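Local atomic coordinates of predicted HD superfamily hydrolase (uncultured Thermotogales bacterium, PDB entry 2PQ7), a protein that binds a pair of iron(III) ions in an all-helical HD domain and is probably a metal-dependent hydrolase, its substrate not established. Residues R40-A45 with A62-D67; D132-I137 with E200-F205. One frame throughout, in Å; residues are numbered along the deposited sequence. Where two conformers were deposited one is given.

Contact 1 of 2, residues R40-A45 with A62-D67; sequences RVMENA and AALLHD. With FE (Fe (III) ion), chain C; FE (Fe (III) ion), chain B.
Ala63 is the small bump that fits into the surface of helix 35-52. Its CB lies 3.6 Å from Met42 CA, close to the helix backbone itself. Three side chains border that spot: Val41 CG1, Met42 CB and Ala45 CB, with Val41 CG1 and Ala45 CB each 4.0 Å from Ala63 CB. The methyl is short, and the two helices come close, with Met42 CA and Ala63 CA 4.9 Å apart. Met42 is a selenomethionine modelled in two conformers. In one of them CG is anti to the backbone N (chi1 -178°) and lies 4.3 Å from Leu64 CG. Leu64 also packs on helix 14-25.

At the other end Val41 leans on the His66 ring. Its CG1 is 3.8 Å from His66 CE1 and approaches the ring obliquely. His66 and Asp67 are the paired residues that name the HD domain. His66 NE2 and Asp67 OD2 bind one iron, which His37 and Asp132 also hold. Asp67 OD1 reaches the second iron, shared with His80 and His112, so this carboxylate bridges the two metals, as does a water. The imidazole is also held at its edge. His66 ND1 donates to Ala63 O at 2.7 Å, with an N-H...O angle of 164°, and the oxygen lies in the ring plane, which helps fix the ring's rotation.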
loop_
_atom_site.group_PDB
_atom_site.type_symbol
_atom_site.label_atom_id
_atom_site.label_comp_id
_atom_site.label_asym_id
_atom_site.label_seq_id
_atom_site.Cartn_x
_atom_site.Cartn_y
_atom_site.Cartn_z
ATOM N N ARG A 40 -8.684 -15.744 -1.395
ATOM C CA ARG A 40 -8.951 -14.562 -2.232
ATOM C C ARG A 40 -9.414 -14.974 -3.635
ATOM O O ARG A 40 -10.262 -14.327 -4.249
ATOM C CB ARG A 40 -7.720 -13.658 -2.274
ATOM C CG ARG A 40 -7.423 -13.042 -0.893
ATOM C CD ARG A 40 -6.419 -11.950 -0.978
ATOM N NE ARG A 40 -5.169 -12.386 -1.578
ATOM C CZ ARG A 40 -4.127 -12.927 -0.929
ATOM N NH1 ARG A 40 -4.106 -13.089 0.374
ATOM N NH2 ARG A 40 -3.097 -13.325 -1.621
ATOM N N VAL A 41 -8.814 -16.046 -4.160
ATOM C CA VAL A 41 -9.222 -16.576 -5.486
ATOM C C VAL A 41 -10.674 -17.063 -5.427
ATOM O O VAL A 41 -11.478 -16.829 -6.335
ATOM C CB VAL A 41 -8.241 -17.654 -5.990
ATOM C CG1 VAL A 41 -8.759 -18.286 -7.334
ATOM C CG2 VAL A 41 -6.899 -17.026 -6.243
HETATM N N MSE A 42 -11.044 -17.751 -4.362
HETATM C CA MSE A 42 -12.400 -18.173 -4.270
HETATM C C MSE A 42 -13.365 -16.970 -4.164
HETATM O O MSE A 42 -14.434 -16.997 -4.763
HETATM C CB MSE A 42 -12.570 -19.185 -3.175
HETATM C CG MSE A 42 -13.978 -19.657 -3.124
HETATM SE SE MSE A 42 -14.908 -18.608 -1.834
HETATM C CE MSE A 42 -14.261 -19.478 -0.616
ATOM N N GLU A 43 -12.972 -15.915 -3.455
ATOM C CA GLU A 43 -13.811 -14.702 -3.400
ATOM C C GLU A 43 -13.969 -14.117 -4.795
ATOM O O GLU A 43 -15.090 -13.751 -5.190
ATOM C CB GLU A 43 -13.212 -13.656 -2.448
ATOM C CG GLU A 43 -13.236 -14.104 -1.000
ATOM C CD GLU A 43 -14.645 -14.289 -0.447
ATOM O OE1 GLU A 43 -15.589 -13.670 -0.995
ATOM O OE2 GLU A 43 -14.796 -15.041 0.548
ATOM N N ASN A 44 -12.886 -14.037 -5.564
ATOM C CA ASN A 44 -12.941 -13.532 -6.936
ATOM C C ASN A 44 -13.823 -14.424 -7.805
ATOM O O ASN A 44 -14.642 -13.949 -8.592
ATOM C CB ASN A 44 -11.571 -13.502 -7.546
ATOM C CG ASN A 44 -10.619 -12.562 -6.863
ATOM O OD1 ASN A 44 -11.031 -11.645 -6.147
ATOM N ND2 ASN A 44 -9.344 -12.769 -7.100
ATOM N N ALA A 45 -13.679 -15.739 -7.656
ATOM C CA ALA A 45 -14.494 -16.676 -8.442
ATOM C C ALA A 45 -15.973 -16.560 -8.122
ATOM O O ALA A 45 -16.813 -16.699 -9.026
ATOM C CB ALA A 45 -14.037 -18.114 -8.210
ATOM N N ALA A 62 -13.585 -25.340 -7.675
ATOM C CA ALA A 62 -12.347 -25.328 -8.421
ATOM C C ALA A 62 -11.333 -24.330 -7.812
ATOM O O ALA A 62 -10.156 -24.612 -7.689
ATOM C CB ALA A 62 -12.664 -24.934 -9.771
ATOM N N ALA A 63 -11.798 -23.145 -7.429
ATOM C CA ALA A 63 -10.939 -22.177 -6.765
ATOM C C ALA A 63 -10.355 -22.700 -5.461
ATOM O O ALA A 63 -9.189 -22.502 -5.176
ATOM C CB ALA A 63 -11.711 -20.908 -6.491
ATOM N N LEU A 64 -11.198 -23.330 -4.645
ATOM C CA LEU A 64 -10.695 -23.881 -3.367
ATOM C C LEU A 64 -9.622 -24.943 -3.561
ATOM O O LEU A 64 -8.653 -25.020 -2.816
ATOM C CB LEU A 64 -11.849 -24.420 -2.520
ATOM C CG LEU A 64 -12.504 -23.420 -1.600
ATOM C CD1 LEU A 64 -13.590 -24.177 -0.876
ATOM C CD2 LEU A 64 -11.413 -22.891 -0.607
ATOM N N LEU A 65 -9.818 -25.784 -4.578
ATOM C CA LEU A 65 -8.890 -26.883 -4.820
ATOM C C LEU A 65 -7.726 -26.589 -5.765
ATOM O O LEU A 65 -6.775 -27.366 -5.806
ATOM C CB LEU A 65 -9.636 -28.084 -5.376
ATOM C CG LEU A 65 -10.589 -28.723 -4.376
ATOM C CD1 LEU A 65 -11.409 -29.802 -5.081
ATOM C CD2 LEU A 65 -9.885 -29.253 -3.168
ATOM N N HIS A 66 -7.745 -25.438 -6.415
ATOM C CA HIS A 66 -6.814 -25.281 -7.565
ATOM C C HIS A 66 -5.337 -25.339 -7.188
ATOM O O HIS A 66 -4.556 -25.857 -7.937
ATOM C CB HIS A 66 -7.117 -24.044 -8.392
ATOM C CG HIS A 66 -6.523 -22.781 -7.866
ATOM N ND1 HIS A 66 -6.984 -22.145 -6.743
ATOM C CD2 HIS A 66 -5.503 -22.024 -8.337
ATOM C CE1 HIS A 66 -6.253 -21.060 -6.523
ATOM N NE2 HIS A 66 -5.337 -20.967 -7.484
ATOM N N ASP A 67 -4.979 -24.818 -6.023
ATOM C CA ASP A 67 -3.603 -24.841 -5.545
ATOM C C ASP A 67 -3.392 -25.790 -4.342
ATOM O O ASP A 67 -2.385 -25.633 -3.623
ATOM C CB ASP A 67 -3.189 -23.432 -5.173
ATOM C CG ASP A 67 -2.841 -22.575 -6.390
ATOM O OD1 ASP A 67 -2.522 -23.060 -7.514
ATOM O OD2 ASP A 67 -2.828 -21.320 -6.220
HETATM FE FE FE C . -3.435 -19.804 -7.554
HETATM FE FE FE B . -1.632 -22.415 -9.188
HETATM O O HOH W 1 -2.769 -20.771 -9.264
#

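Contact 2 of 2, residues D132-I137 with E200-F205; sequences DRLDAI and EDRYSF. With FE (Fe (III) ion), chain C.
Arg202 reaches from helix 193-217 to segment 132-137, at the end part of helix 123-133 and just after. Its chain is extended from CG to NE, with chi2 179° and chi3 -179°. This carries the guanidinium to the carbonyls of Leu134 and Ile137. Arg202 NH1 donates to Ile137 O at 3.2 Å, nearly along the C=O axis but tilted from the guanidinium plane. The same nitrogen makes a weak, bent bond to Leu134 O at 2.9 Å, which lies at the guanidinium edge. A water in the guanidinium plane accepts from Arg202 NH1 and donates to Asp135 OD1.

Ile137 lies across the aliphatic part of the arginine. At chi1 58°, its CG1 stands between the backbone N and the carbonyl carbon, which lays it against Arg202 CB at 3.9 Å and also against Arg202 CD. An alanine in place of Arg202 would probably leave Ile137 O and the water without this donor and open a gap beside the isoleucine side chain.

Asp132 supplies the last aspartate of the H...HD...D pattern of HD-domain proteins. It binds iron through OD1 and accepts from the bridging water through OD2. Asp135 OD2 accepts from His37, itself an iron ligand. On the far helix, Asp201 forms a salt bridge to Arg212 of the second subunit. The direct bonds therefore join an arginine to backbone carbonyls. Its charge, with Arg202 NH1 5.0 Å from Asp135 OD1 and not in contact, probably helps stabilise the carboxylate that accepts from His37.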
loop_
_atom_site.group_PDB
_atom_site.type_symbol
_atom_site.label_atom_id
_atom_site.label_comp_id
_atom_site.label_asym_id
_atom_site.label_seq_id
_atom_site.Cartn_x
_atom_site.Cartn_y
_atom_site.Cartn_z
ATOM N N ASP A 132 -7.777 -16.402 -10.377
ATOM C CA ASP A 132 -6.401 -16.634 -9.917
ATOM C C ASP A 132 -5.556 -15.426 -10.299
ATOM O O ASP A 132 -4.873 -14.821 -9.442
ATOM C CB ASP A 132 -5.870 -17.889 -10.588
ATOM C CG ASP A 132 -4.531 -18.364 -10.032
ATOM O OD1 ASP A 132 -4.355 -18.330 -8.783
ATOM O OD2 ASP A 132 -3.695 -18.796 -10.855
ATOM N N ARG A 133 -5.645 -15.025 -11.569
ATOM C CA ARG A 133 -4.766 -13.953 -12.043
ATOM C C ARG A 133 -5.136 -12.609 -11.474
ATOM O O ARG A 133 -4.245 -11.759 -11.277
ATOM C CB ARG A 133 -4.692 -13.913 -13.568
ATOM C CG ARG A 133 -4.124 -15.166 -14.164
ATOM C CD ARG A 133 -4.212 -15.259 -15.659
ATOM N NE ARG A 133 -3.456 -14.159 -16.265
ATOM C CZ ARG A 133 -3.965 -13.043 -16.803
ATOM N NH1 ARG A 133 -5.276 -12.829 -16.940
ATOM N NH2 ARG A 133 -3.120 -12.135 -17.271
ATOM N N LEU A 134 -6.404 -12.402 -11.097
ATOM C CA LEU A 134 -6.797 -11.120 -10.504
ATOM C C LEU A 134 -6.044 -10.881 -9.183
ATOM O O LEU A 134 -5.919 -9.741 -8.748
ATOM C CB LEU A 134 -8.291 -11.082 -10.167
ATOM C CG LEU A 134 -9.258 -10.681 -11.271
ATOM C CD1 LEU A 134 -10.730 -10.931 -10.843
ATOM C CD2 LEU A 134 -9.019 -9.160 -11.612
ATOM N N ASP A 135 -5.573 -11.944 -8.544
ATOM C CA ASP A 135 -4.891 -11.807 -7.253
ATOM C C ASP A 135 -3.525 -11.127 -7.345
ATOM O O ASP A 135 -2.970 -10.762 -6.315
ATOM C CB ASP A 135 -4.780 -13.159 -6.543
ATOM C CG ASP A 135 -4.536 -12.997 -5.048
ATOM O OD1 ASP A 135 -5.281 -12.227 -4.401
ATOM O OD2 ASP A 135 -3.615 -13.664 -4.551
ATOM N N ALA A 136 -2.967 -10.984 -8.548
ATOM C CA ALA A 136 -1.712 -10.286 -8.749
ATOM C C ALA A 136 -1.849 -8.748 -8.663
ATOM O O ALA A 136 -0.838 -8.034 -8.616
ATOM C CB ALA A 136 -1.138 -10.656 -10.055
ATOM N N ILE A 137 -3.072 -8.240 -8.654
ATOM C CA ILE A 137 -3.308 -6.806 -8.593
ATOM C C ILE A 137 -4.308 -6.366 -7.558
ATOM O O ILE A 137 -5.181 -7.104 -7.128
ATOM C CB ILE A 137 -3.709 -6.226 -9.943
ATOM C CG1 ILE A 137 -4.956 -6.904 -10.495
ATOM C CG2 ILE A 137 -2.553 -6.350 -10.922
ATOM C CD1 ILE A 137 -5.338 -6.436 -11.888
ATOM N N GLU A 200 -9.580 -3.870 -14.565
ATOM C CA GLU A 200 -9.458 -2.453 -14.890
ATOM C C GLU A 200 -9.527 -1.589 -13.633
ATOM O O GLU A 200 -8.746 -0.656 -13.450
ATOM C CB GLU A 200 -10.576 -2.045 -15.853
ATOM C CG GLU A 200 -10.540 -0.589 -16.275
ATOM N N ASP A 201 -10.463 -1.906 -12.762
ATOM C CA ASP A 201 -10.655 -1.195 -11.534
ATOM C C ASP A 201 -9.422 -1.344 -10.611
ATOM O O ASP A 201 -8.878 -0.340 -10.095
ATOM C CB ASP A 201 -11.892 -1.754 -10.885
ATOM C CG ASP A 201 -12.193 -1.150 -9.556
ATOM O OD1 ASP A 201 -12.337 0.101 -9.444
ATOM O OD2 ASP A 201 -12.340 -1.928 -8.593
ATOM N N ARG A 202 -8.986 -2.578 -10.387
ATOM C CA ARG A 202 -7.809 -2.789 -9.556
ATOM C C ARG A 202 -6.557 -2.154 -10.142
ATOM O O ARG A 202 -5.767 -1.568 -9.391
ATOM C CB ARG A 202 -7.571 -4.271 -9.338
ATOM C CG ARG A 202 -8.611 -4.872 -8.460
ATOM C CD ARG A 202 -8.307 -6.339 -8.309
ATOM N NE ARG A 202 -9.299 -7.010 -7.488
ATOM C CZ ARG A 202 -9.104 -8.181 -6.892
ATOM N NH1 ARG A 202 -7.934 -8.789 -6.966
ATOM N NH2 ARG A 202 -10.047 -8.685 -6.113
ATOM N N TYR A 203 -6.346 -2.263 -11.448
ATOM C CA TYR A 203 -5.185 -1.704 -12.119
ATOM C C TYR A 203 -5.169 -0.164 -12.001
ATOM O O TYR A 203 -4.121 0.439 -11.755
ATOM C CB TYR A 203 -5.201 -2.145 -13.579
ATOM C CG TYR A 203 -3.970 -1.772 -14.354
ATOM C CD1 TYR A 203 -3.878 -0.547 -15.008
ATOM C CD2 TYR A 203 -2.892 -2.633 -14.418
ATOM C CE1 TYR A 203 -2.745 -0.195 -15.709
ATOM C CE2 TYR A 203 -1.752 -2.291 -15.123
ATOM C CZ TYR A 203 -1.684 -1.070 -15.765
ATOM O OH TYR A 203 -0.542 -0.725 -16.465
ATOM N N SER A 204 -6.324 0.464 -12.181
ATOM C CA SER A 204 -6.412 1.919 -12.049
ATOM C C SER A 204 -6.145 2.370 -10.600
ATOM O O SER A 204 -5.693 3.505 -10.373
ATOM C CB SER A 204 -7.754 2.432 -12.540
ATOM O OG SER A 204 -7.894 2.166 -13.916
ATOM N N PHE A 205 -6.472 1.521 -9.623
ATOM C CA PHE A 205 -6.146 1.808 -8.230
ATOM C C PHE A 205 -4.642 1.685 -8.012
ATOM O O PHE A 205 -4.029 2.551 -7.347
ATOM C CB PHE A 205 -6.926 0.901 -7.248
ATOM C CG PHE A 205 -6.642 1.216 -5.810
ATOM C CD1 PHE A 205 -7.162 2.357 -5.265
ATOM C CD2 PHE A 205 -5.779 0.447 -5.065
ATOM C CE1 PHE A 205 -6.899 2.701 -3.952
ATOM C CE2 PHE A 205 -5.502 0.799 -3.722
ATOM C CZ PHE A 205 -6.054 1.930 -3.203
HETATM FE FE FE C . -3.435 -19.804 -7.554
HETATM O O HOH W 1 -2.769 -20.771 -9.264
HETATM O O HOH W 2 -7.635 -11.127 -5.316
#

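How the contacts relate
Contact 1 lies near the centre of the chain and all its touching residues are buried. Contact 2 lies farther out, about 13 Å from that centre to its own; it is also largely buried but has exposed Tyr203 at its margin. Contact 1 joins two helices by apolar packing, with no hydrogen bond between its segments. Contact 2 joins segment 132-137 to the C-terminal helix mainly through one arginine. Both share an iron: His66 and Asp67 come from 62-67, and Asp132 comes from 132-137. Helix 35-52 also connects them. Arg40 NE forms a salt bridge with Asp135 OD1 at 2.8 Å, and Asn44 OD1 receives a weak bond from Arg202 NH2. Both contacts also touch the second subunit.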